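Local structure of UDP-N-acetylglucosamine 2-epimerase (4NES) at residues A[3-8]-A[21-26]; A[101-106]-A[134-139]. The protein probably catalyses the reversible epimerization at C-2 of UDP-N-acetylglucosamine to UDP-N-acetylmannosamine, as a homodimer. All coordinates share one frame; numbering follows the deposited sequence.

Contact 1: A[3-8]-A[21-26]; sequences LSIILG and RALEKT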
ATOM      1  N   LEU A   3      12.180  15.996  11.529  1.00 11.36           N
ATOM      2  CA  LEU A   3      10.867  15.389  11.441  1.00 11.88           C
ATOM      3  C   LEU A   3      10.029  16.159  10.429  1.00 11.06           C
ATOM      4  O   LEU A   3      10.001  17.390  10.451  1.00 11.50           O
ATOM      5  CB  LEU A   3      10.209  15.446  12.826  1.00 12.22           C
ATOM      6  CG  LEU A   3       8.824  14.832  13.024  1.00 13.26           C
ATOM      7  CD1 LEU A   3       8.700  14.337  14.462  1.00 16.79           C
ATOM      8  CD2 LEU A   3       7.720  15.828  12.741  1.00 19.09           C
ATOM      9  N   SER A   4       9.334  15.438   9.555  1.00 10.90           N
ATOM     10  CA  SER A   4       8.373  16.066   8.649  1.00 11.05           C
ATOM     11  C   SER A   4       6.971  15.570   8.964  1.00 12.35           C
ATOM     12  O   SER A   4       6.737  14.362   9.031  1.00 11.89           O
ATOM     13  CB  SER A   4       8.691  15.746   7.186  1.00 12.27           C
ATOM     14  OG  SER A   4       9.953  16.260   6.806  1.00 17.21           O
ATOM     15  N   ILE A   5       6.041  16.495   9.162  1.00  8.91           N
ATOM     16  CA  ILE A   5       4.628  16.152   9.260  1.00  9.06           C
ATOM     17  C   ILE A   5       4.015  16.353   7.890  1.00  8.80           C
ATOM     18  O   ILE A   5       4.169  17.418   7.292  1.00 11.65           O
ATOM     19  CB  ILE A   5       3.898  17.068  10.238  1.00  9.86           C
ATOM     20  CG1 ILE A   5       4.446  16.883  11.650  1.00 13.50           C
ATOM     21  CG2 ILE A   5       2.410  16.769  10.217  1.00  9.69           C
ATOM     22  CD1 ILE A   5       3.900  17.895  12.653  1.00 14.40           C
ATOM     23  N   ILE A   6       3.346  15.328   7.370  1.00  7.44           N
ATOM     24  CA  ILE A   6       2.655  15.444   6.094  1.00  7.87           C
ATOM     25  C   ILE A   6       1.157  15.365   6.347  1.00  9.70           C
ATOM     26  O   ILE A   6       0.686  14.408   6.956  1.00 10.59           O
ATOM     27  CB  ILE A   6       3.077  14.317   5.137  1.00  8.39           C
ATOM     28  CG1 ILE A   6       4.593  14.339   4.954  1.00  8.73           C
ATOM     29  CG2 ILE A   6       2.342  14.436   3.795  1.00 11.52           C
ATOM     30  CD1 ILE A   6       5.122  13.268   4.030  1.00 10.34           C
ATOM     31  N   LEU A   7       0.423  16.380   5.899  1.00  6.85           N
ATOM     32  CA  LEU A   7      -1.023  16.425   6.085  1.00  7.51           C
ATOM     33  C   LEU A   7      -1.712  16.991   4.848  1.00  8.73           C
ATOM     34  O   LEU A   7      -1.081  17.627   4.001  1.00  8.61           O
ATOM     35  CB  LEU A   7      -1.384  17.255   7.329  1.00  9.39           C
ATOM     36  CG  LEU A   7      -0.975  18.736   7.371  1.00 10.76           C
ATOM     37  CD1 LEU A   7      -1.926  19.630   6.579  1.00 12.69           C
ATOM     38  CD2 LEU A   7      -0.875  19.233   8.808  1.00 12.33           C
ATOM     39  N   GLY A   8      -3.018  16.776   4.763  1.00  9.06           N
ATOM     40  CA  GLY A   8      -3.766  17.298   3.636  1.00 10.36           C
ATOM     41  C   GLY A   8      -5.151  17.860   3.910  1.00  8.01           C
ATOM     42  O   GLY A   8      -5.614  18.688   3.144  1.00  9.44           O
ATOM     43  N   ARG A  21       1.540  21.123  19.122  1.00 11.17           N
ATOM     44  CA  ARG A  21       1.678  21.797  20.427  1.00  9.86           C
ATOM     45  C   ARG A  21       2.846  21.203  21.218  1.00 12.51           C
ATOM     46  O   ARG A  21       3.658  21.927  21.830  1.00 12.64           O
ATOM     47  CB  ARG A  21       0.390  21.665  21.246  1.00 13.00           C
ATOM     48  CG  ARG A  21      -0.779  22.554  20.812  1.00 14.62           C
ATOM     49  CD  ARG A  21      -0.558  24.023  21.170  1.00 18.80           C
ATOM     50  NE  ARG A  21       0.195  24.726  20.137  1.00 19.81           N
ATOM     51  CZ  ARG A  21      -0.348  25.236  19.034  1.00 20.69           C
ATOM     52  NH1 ARG A  21      -1.655  25.134  18.820  1.00 28.07           N
ATOM     53  NH2 ARG A  21       0.414  25.851  18.143  1.00 25.97           N
ATOM     54  N   ALA A  22       2.953  19.881  21.178  1.00 10.00           N
ATOM     55  CA  ALA A  22       4.024  19.197  21.893  1.00 12.05           C
ATOM     56  C   ALA A  22       5.394  19.454  21.265  1.00 10.66           C
ATOM     57  O   ALA A  22       6.367  19.709  21.981  1.00 11.96           O
ATOM     58  CB  ALA A  22       3.743  17.715  21.981  1.00 10.97           C
ATOM     59  N   LEU A  23       5.482  19.391  19.937  1.00 10.95           N
ATOM     60  CA  LEU A  23       6.731  19.673  19.235  1.00 12.01           C
ATOM     61  C   LEU A  23       7.264  21.077  19.505  1.00 12.74           C
ATOM     62  O   LEU A  23       8.483  21.282  19.551  1.00 12.29           O
ATOM     63  CB  LEU A  23       6.564  19.482  17.728  1.00 11.09           C
ATOM     64  CG  LEU A  23       6.447  18.042  17.248  1.00 10.15           C
ATOM     65  CD1 LEU A  23       5.945  17.987  15.806  1.00 11.91           C
ATOM     66  CD2 LEU A  23       7.792  17.340  17.373  1.00 11.59           C
ATOM     67  N   GLU A  24       6.359  22.039  19.671  1.00 12.29           N
ATOM     68  CA  GLU A  24       6.746  23.424  19.940  1.00 16.43           C
ATOM     69  C   GLU A  24       7.481  23.587  21.259  1.00 15.81           C
ATOM     70  O   GLU A  24       8.193  24.574  21.455  1.00 22.17           O
ATOM     71  CB  GLU A  24       5.520  24.334  19.924  1.00 18.79           C
ATOM     72  CG  GLU A  24       4.980  24.612  18.543  1.00 21.44           C
ATOM     73  CD  GLU A  24       3.640  25.312  18.604  1.00 29.23           C
ATOM     74  OE1 GLU A  24       3.097  25.437  19.722  1.00 26.95           O
ATOM     75  OE2 GLU A  24       3.136  25.726  17.540  1.00 40.99           O
ATOM     76  N   LYS A  25       7.315  22.631  22.163  1.00 12.56           N
ATOM     77  CA  LYS A  25       7.980  22.692  23.468  1.00 13.65           C
ATOM     78  C   LYS A  25       9.319  21.963  23.462  1.00 18.57           C
ATOM     79  O   LYS A  25       9.918  21.756  24.520  1.00 27.41           O
ATOM     80  CB  LYS A  25       7.103  22.059  24.537  1.00 18.21           C
ATOM     81  CG  LYS A  25       5.735  22.705  24.670  1.00 21.19           C
ATOM     82  CD  LYS A  25       4.891  21.981  25.707  1.00 25.23           C
ATOM     83  CE  LYS A  25       3.553  22.677  25.902  1.00 30.68           C
ATOM     84  NZ  LYS A  25       2.764  22.773  24.634  1.00 30.99           N
ATOM     85  N   THR A  26       9.786  21.569  22.283  1.00 15.90           N
ATOM     86  CA  THR A  26      11.035  20.825  22.172  1.00 14.92           C
ATOM     87  C   THR A  26      12.045  21.539  21.292  1.00 16.64           C
ATOM     88  O   THR A  26      11.742  22.556  20.667  1.00 17.22           O
ATOM     89  CB  THR A  26      10.810  19.427  21.551  1.00 15.59           C
ATOM     90  OG1 THR A  26      10.592  19.550  20.137  1.00 13.14           O
ATOM     91  CG2 THR A  26       9.643  18.714  22.196  1.00 16.08           C
TER

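Contact 2: A[101-106]-A[134-139]; sequences AGALVA and VLTDHI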
ATOM      1  N   ALA A 101      -0.040   8.331   0.648  1.00  7.30           N
ATOM      2  CA  ALA A 101       1.006   8.811  -0.250  1.00 10.09           C
ATOM      3  C   ALA A 101       2.265   9.152   0.542  1.00  7.67           C
ATOM      4  O   ALA A 101       3.374   8.793   0.150  1.00  8.69           O
ATOM      5  CB  ALA A 101       0.526  10.007  -1.050  1.00 10.58           C
ATOM      6  N   GLY A 102       2.092   9.843   1.665  1.00  8.58           N
ATOM      7  CA  GLY A 102       3.237  10.187   2.488  1.00  9.60           C
ATOM      8  C   GLY A 102       3.978   8.958   2.972  1.00  7.31           C
ATOM      9  O   GLY A 102       5.215   8.912   2.928  1.00  8.24           O
ATOM     10  N   ALA A 103       3.231   7.969   3.458  1.00  7.57           N
ATOM     11  CA  ALA A 103       3.836   6.734   3.970  1.00  9.00           C
ATOM     12  C   ALA A 103       4.546   5.936   2.879  1.00  9.18           C
ATOM     13  O   ALA A 103       5.641   5.408   3.102  1.00  8.48           O
ATOM     14  CB  ALA A 103       2.783   5.868   4.658  1.00  8.93           C
ATOM     15  N   LEU A 104       3.915   5.837   1.715  1.00  7.91           N
ATOM     16  CA  LEU A 104       4.486   5.082   0.619  1.00  9.97           C
ATOM     17  C   LEU A 104       5.774   5.723   0.106  1.00  7.41           C
ATOM     18  O   LEU A 104       6.742   5.018  -0.182  1.00  8.79           O
ATOM     19  CB  LEU A 104       3.465   4.928  -0.501  1.00  9.69           C
ATOM     20  CG  LEU A 104       3.916   4.046  -1.662  1.00 11.01           C
ATOM     21  CD1 LEU A 104       4.494   2.721  -1.160  1.00 13.72           C
ATOM     22  CD2 LEU A 104       2.729   3.793  -2.571  1.00 12.30           C
ATOM     23  N   VAL A 105       5.802   7.049  -0.003  1.00  8.55           N
ATOM     24  CA  VAL A 105       7.026   7.714  -0.430  1.00  8.25           C
ATOM     25  C   VAL A 105       8.133   7.468   0.586  1.00  7.31           C
ATOM     26  O   VAL A 105       9.239   7.068   0.230  1.00  9.47           O
ATOM     27  CB  VAL A 105       6.841   9.240  -0.614  1.00  7.79           C
ATOM     28  CG1 VAL A 105       8.191   9.907  -0.829  1.00  8.77           C
ATOM     29  CG2 VAL A 105       5.911   9.546  -1.778  1.00 10.12           C
ATOM     30  N   ALA A 106       7.826   7.709   1.857  1.00  7.79           N
ATOM     31  CA  ALA A 106       8.823   7.572   2.908  1.00  7.80           C
ATOM     32  C   ALA A 106       9.379   6.156   2.999  1.00  9.85           C
ATOM     33  O   ALA A 106      10.586   5.964   3.118  1.00  9.92           O
ATOM     34  CB  ALA A 106       8.256   8.023   4.246  1.00 10.98           C
ATOM     35  N   VAL A 134      -4.978   0.400   6.362  1.00  8.31           N
ATOM     36  CA  VAL A 134      -4.353  -0.921   6.392  1.00  8.28           C
ATOM     37  C   VAL A 134      -2.972  -0.871   5.735  1.00  8.70           C
ATOM     38  O   VAL A 134      -1.985  -1.325   6.318  1.00 10.00           O
ATOM     39  CB  VAL A 134      -5.228  -1.992   5.713  1.00  9.96           C
ATOM     40  CG1 VAL A 134      -4.451  -3.303   5.543  1.00 11.81           C
ATOM     41  CG2 VAL A 134      -6.502  -2.244   6.504  1.00 13.86           C
ATOM     42  N   LEU A 135      -2.893  -0.285   4.547  1.00  7.82           N
ATOM     43  CA  LEU A 135      -1.618  -0.220   3.842  1.00  8.36           C
ATOM     44  C   LEU A 135      -0.589   0.585   4.624  1.00  7.89           C
ATOM     45  O   LEU A 135       0.559   0.168   4.795  1.00  7.78           O
ATOM     46  CB  LEU A 135      -1.807   0.368   2.444  1.00  7.71           C
ATOM     47  CG  LEU A 135      -2.671  -0.481   1.510  1.00  9.52           C
ATOM     48  CD1 LEU A 135      -2.660   0.120   0.118  1.00 13.29           C
ATOM     49  CD2 LEU A 135      -2.200  -1.922   1.463  1.00 12.57           C
ATOM     50  N   THR A 136      -1.016   1.733   5.146  1.00  7.05           N
ATOM     51  CA  THR A 136      -0.120   2.581   5.918  1.00  7.79           C
ATOM     52  C   THR A 136       0.397   1.848   7.152  1.00  7.03           C
ATOM     53  O   THR A 136       1.597   1.923   7.465  1.00  7.16           O
ATOM     54  CB  THR A 136      -0.819   3.881   6.331  1.00  7.81           C
ATOM     55  OG1 THR A 136      -1.142   4.636   5.155  1.00  8.59           O
ATOM     56  CG2 THR A 136       0.088   4.717   7.207  1.00  9.14           C
ATOM     57  N   ASP A 137      -0.491   1.144   7.851  1.00  6.66           N
ATOM     58  CA  ASP A 137      -0.074   0.415   9.051  1.00  7.59           C
ATOM     59  C   ASP A 137       1.033  -0.586   8.719  1.00  8.85           C
ATOM     60  O   ASP A 137       1.952  -0.777   9.508  1.00 10.15           O
ATOM     61  CB  ASP A 137      -1.263  -0.301   9.718  1.00  7.86           C
ATOM     62  CG  ASP A 137      -2.175   0.644  10.488  1.00  9.30           C
ATOM     63  OD1 ASP A 137      -1.729   1.750  10.840  1.00 10.16           O
ATOM     64  OD2 ASP A 137      -3.333   0.255  10.753  1.00 10.00           O
ATOM     65  N   HIS A 138       0.962  -1.210   7.547  1.00  7.13           N
ATOM     66  CA  HIS A 138       1.936  -2.225   7.206  1.00  9.42           C
ATOM     67  C   HIS A 138       3.275  -1.700   6.718  1.00 10.08           C
ATOM     68  O   HIS A 138       4.196  -2.481   6.503  1.00 12.62           O
ATOM     69  CB  HIS A 138       1.334  -3.224   6.223  1.00  9.90           C
ATOM     70  CG  HIS A 138       0.402  -4.177   6.875  1.00 10.16           C
ATOM     71  ND1 HIS A 138       0.811  -5.386   7.380  1.00 11.30           N
ATOM     72  CD2 HIS A 138      -0.920  -4.071   7.175  1.00 11.16           C
ATOM     73  CE1 HIS A 138      -0.217  -6.005   7.942  1.00 14.81           C
ATOM     74  NE2 HIS A 138      -1.279  -5.218   7.827  1.00 14.55           N
ATOM     75  N   ILE A 139       3.394  -0.386   6.555  1.00  7.83           N
ATOM     76  CA  ILE A 139       4.705   0.193   6.254  1.00  9.92           C
ATOM     77  C   ILE A 139       5.170   1.184   7.319  1.00 10.25           C
ATOM     78  O   ILE A 139       6.125   1.935   7.103  1.00 12.94           O
ATOM     79  CB  ILE A 139       4.763   0.830   4.849  1.00 10.22           C
ATOM     80  CG1 ILE A 139       3.541   1.709   4.612  1.00 10.76           C
ATOM     81  CG2 ILE A 139       4.884  -0.253   3.776  1.00 14.27           C
ATOM     82  CD1 ILE A 139       3.558   2.414   3.274  1.00 11.87           C
TER

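Contact 1: A[3-8]-A[21-26]
L23, in the last turn of helix 10-23, meets L3 and I5 of strand 3-7. All three side chains are buried, and the contact is purely apolar. The CB of L23 points toward the strand. Its CG turns away from the carbonyl carbon of L23 (chi1 -73°) and lies beside the backbone N. From there the two methyls do the touching. CD1 is shared between both strand residues. It lies 3.8 Å from I5 CD1, and these two side chains reach toward each other tip to tip. The same L23 CD1 is 4.1 Å from L3 CD2. L23 CD2 approaches the other branch of L3, with L3 CD1 at 4.3 Å. I5 can extend this far because its CG1 is anti to its carbonyl carbon and the chain continues nearly straight (chi2 172°). The backbones stay well apart, with 9.8 Å between L3 CA and L23 CA.

The turn that begins at L23 is tied down by polar bonds. L23 O accepts both T26 N, at 3.0 Å, and T26 OG1, at 2.8 Å. The backbone bond closes a type I turn from L23 to T26, and the hydroxyl bond adds a second hold on the same carbonyl. On the outer side, R21 grips E24 side-on. R21 NE bonds E24 OE1 at 3.0 Å, while R21 NH2 takes E24 OE2 in a salt bridge. The guanidinium also bonds L51 O and N52 O, so it links the helix end to a nearby loop.

W30 touches both L23 and I5. Helix 353-363 covers the helix from outside, with V358 on L23. Strand 3-7, helix 10-23 and strand 30-34 form a beta-alpha-beta unit, the right-handed crossover typical of Rossmann-like domains in the GT-B fold.

Contact 2: A[101-106]-A[134-139]
T136 and I139 both close on the methyl of A103, whose small side chain is consistent with the close approach of helix 128-138 to helix 97-108. Segment 134-139 begins with V134 and L135, which face elsewhere. V134 packs on H138 of the second subunit. L135 packs on L135 of that subunit and on L100 of its own chain.

T136 marks the closest backbone approach, with its CA 6.1 Å from A103 CA. Its methyl CG2 is 3.9 Å from A103 CB. The hydroxyl also lies near the A103 methyl, with T136 OG1 4.1 Å from A103 CB. That hydroxyl is hydrogen-bonded to N132 O, one turn back in its own helix, so its polar need is met there.

D137 turns to the loop and strand side. Its carboxylate forms a salt bridge with R121 and bonds H115 and the backbone N of G119. H138 bonds E157, and its ring meets H138 of the second subunit with the planes about 30° apart.

I139 makes the larger share of the contact from this segment. Its CG1 sits between the backbone N and the carbonyl carbon (chi1 47°), and chi2 of 178° extends the chain toward helix 97-108. The tip, I139 CD1, is 3.8 Å from A103 CB. It also reaches the backbone, 3.7 Å from A103 O and 3.8 Å from L104 N. The I139 methyl thus rests against the A103-L104 peptide as well as the A103 side chain.

Strand 112-116 runs beneath both helices: V113 touches A103 and H115 touches T136. The second subunit adjoins the contact, with its I131 on I139 and its L100 on L104. The two helices thus pack together on the sheet and take part in the dimer interface.

In the fold
Both contacts belong to the N-terminal Rossmann-like domain of the GT-B fold and its seven-stranded parallel sheet. Their centres are 18 Å apart, and contact 1 closes along the chain before contact 2 opens. They lie on opposite faces of the sheet. L3 and I5 point to helix 10-23, whereas I6 turns to the other face, where I6 CD1 packs 3.9 Å from G102 CA. Strand 3-7 thus joins the two contacts through the sheet. Both faces carry crossover helices, and of these two contacts only contact 2 adjoins the second subunit. Both contacts lie away from the nucleotide pockets.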